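Local atomic coordinates of SnoaL-like domain-containing protein (Burkholderia xenovorans LB400, PDB entry 3EN8), a protein that is of unknown function but has the NTF2-like fold of the SnoaL-like family and binds a calcium ion. Residues G118-S121 against Q122-Q126. Residues are numbered along the deposited sequence; the frame is centred on the assembly and turned at random.
Sequences GWRS and QWVQQ
Trp123 N donates to Arg120 O at 2.8 Å, and this bond closes the turn that joins 118-121 to 122-126. Val124 N adds a weak bond to Ser121 O at 3.3 Å. The tight part of the contact gathers round Arg120 O. Val124 points its side chain back toward the turn and brings CG1 to 3.3 Å from that oxygen. The same methyl touches the aliphatic part of Arg120, with CG1 4.0 Å from CD. With chi1 at 57° and the chain extended from CG to NE, Arg120 brings CG and CD up to this methyl and carries its guanidinium on to the second subunit, where NH2 forms a salt bridge with Glu43 of that subunit. Arg120 CB sits over the centre of the Trp119 ring. Two residues earlier in the chain, Gly118 O accepts two bonds, from Ser121 N and from Ser121 OG, the latter 3.0 Å long and in the carbonyl plane.

These turns, the later one 3-10 in form, lie on a long C-terminal extension that leaves strand 102-111 of the NTF2-like sheet and reaches far from the centre of its own chain. Strand 124-126 then pairs antiparallel with a strand of the second subunit, so that the sheet there runs on across the interface into this extension. The Trp119 ring meets His57 of the second subunit.

The other side faces solvent. Trp123 and Gln122 are exposed, and the indole touches the turn along one edge: CZ3 lies 3.3 Å from Trp119 O, and Arg120 CA sits in the ring plane beside CE3, 3.8 Å away. A diethylene glycol molecule, probably from the crystallisation liquor, lies about 3 Å from the Trp123 side chain, nearest atoms. Gln122 lays CB over one face of this indole, then leads its amide end away from the turn.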
loop_
_atom_site.group_PDB
_atom_site.type_symbol
_atom_site.label_atom_id
_atom_site.label_comp_id
_atom_site.label_asym_id
_atom_site.label_seq_id
_atom_site.Cartn_x
_atom_site.Cartn_y
_atom_site.Cartn_z
ATOM N N GLY A 118 -10.338 20.321 7.616
ATOM C CA GLY A 118 -10.856 20.949 8.817
ATOM C C GLY A 118 -12.130 20.309 9.303
ATOM O O GLY A 118 -12.340 20.157 10.503
ATOM N N TRP A 119 -12.957 19.889 8.361
ATOM C CA TRP A 119 -14.318 19.466 8.693
ATOM C C TRP A 119 -14.365 18.314 9.670
ATOM O O TRP A 119 -15.280 18.232 10.502
ATOM C CB TRP A 119 -15.154 19.136 7.438
ATOM C CG TRP A 119 -14.823 17.847 6.708
ATOM C CD1 TRP A 119 -13.953 17.702 5.662
ATOM C CD2 TRP A 119 -15.401 16.549 6.927
ATOM N NE1 TRP A 119 -13.936 16.402 5.235
ATOM C CE2 TRP A 119 -14.812 15.670 5.995
ATOM C CE3 TRP A 119 -16.344 16.044 7.825
ATOM C CZ2 TRP A 119 -15.134 14.311 5.932
ATOM C CZ3 TRP A 119 -16.668 14.684 7.760
ATOM C CH2 TRP A 119 -16.060 13.840 6.824
ATOM N N ARG A 120 -13.377 17.433 9.578
ATOM C CA ARG A 120 -13.366 16.204 10.393
ATOM C C ARG A 120 -12.355 16.277 11.536
ATOM O O ARG A 120 -12.109 15.314 12.235
ATOM C CB ARG A 120 -13.147 14.952 9.537
ATOM C CG ARG A 120 -11.892 14.922 8.689
ATOM C CD ARG A 120 -11.684 13.516 8.104
ATOM N NE ARG A 120 -10.414 13.405 7.409
ATOM C CZ ARG A 120 -10.305 13.079 6.125
ATOM N NH1 ARG A 120 -11.386 12.773 5.428
ATOM N NH2 ARG A 120 -9.111 13.034 5.549
ATOM N N SER A 121 -11.821 17.466 11.747
ATOM C CA SER A 121 -10.775 17.675 12.758
ATOM C C SER A 121 -11.214 17.202 14.137
ATOM O O SER A 121 -10.424 16.630 14.909
ATOM C CB SER A 121 -10.377 19.156 12.833
ATOM O OG SER A 121 -11.441 19.946 13.341
ATOM N N GLN A 122 -12.493 17.420 14.422
ATOM C CA GLN A 122 -13.029 17.204 15.779
ATOM C C GLN A 122 -13.124 15.716 16.021
ATOM O O GLN A 122 -13.342 15.257 17.141
ATOM C CB GLN A 122 -14.412 17.845 15.969
ATOM C CG GLN A 122 -14.544 19.251 15.407
ATOM C CD GLN A 122 -15.952 19.841 15.557
ATOM O OE1 GLN A 122 -16.929 19.124 15.809
ATOM N NE2 GLN A 122 -16.054 21.159 15.402
ATOM N N TRP A 123 -12.929 14.966 14.940
ATOM C CA TRP A 123 -13.193 13.512 14.953
ATOM C C TRP A 123 -11.967 12.685 14.633
ATOM O O TRP A 123 -12.019 11.457 14.576
ATOM C CB TRP A 123 -14.339 13.147 14.004
ATOM C CG TRP A 123 -15.635 13.689 14.502
ATOM C CD1 TRP A 123 -16.314 13.289 15.613
ATOM C CD2 TRP A 123 -16.402 14.750 13.917
ATOM N NE1 TRP A 123 -17.467 14.042 15.766
ATOM C CE2 TRP A 123 -17.543 14.944 14.736
ATOM C CE3 TRP A 123 -16.232 15.562 12.794
ATOM C CZ2 TRP A 123 -18.513 15.911 14.452
ATOM C CZ3 TRP A 123 -17.196 16.512 12.508
ATOM C CH2 TRP A 123 -18.323 16.684 13.338
ATOM N N VAL A 124 -10.853 13.367 14.448
ATOM C CA VAL A 124 -9.602 12.669 14.206
ATOM C C VAL A 124 -8.510 13.041 15.195
ATOM O O VAL A 124 -8.457 14.136 15.746
ATOM C CB VAL A 124 -9.083 12.880 12.758
ATOM C CG1 VAL A 124 -10.208 12.649 11.754
ATOM C CG2 VAL A 124 -8.481 14.249 12.610
ATOM N N GLN A 125 -7.649 12.074 15.410
ATOM C CA GLN A 125 -6.418 12.283 16.131
ATOM C C GLN A 125 -5.298 12.508 15.128
ATOM O O GLN A 125 -5.198 11.831 14.102
ATOM C CB GLN A 125 -6.143 11.091 17.036
ATOM C CG GLN A 125 -4.954 11.258 17.922
ATOM C CD GLN A 125 -4.690 10.014 18.735
ATOM O OE1 GLN A 125 -4.996 8.903 18.303
ATOM N NE2 GLN A 125 -4.126 10.192 19.930
ATOM N N GLN A 126 -4.491 13.524 15.390
ATOM C CA GLN A 126 -3.317 13.780 14.549
ATOM C C GLN A 126 -2.124 13.070 15.154
ATOM O O GLN A 126 -1.638 13.446 16.224
ATOM C CB GLN A 126 -3.047 15.284 14.400
ATOM C CG GLN A 126 -1.700 15.605 13.782
ATOM C CD GLN A 126 -1.585 15.268 12.287
ATOM O OE1 GLN A 126 -2.535 15.451 11.487
ATOM N NE2 GLN A 126 -0.396 14.809 11.897
#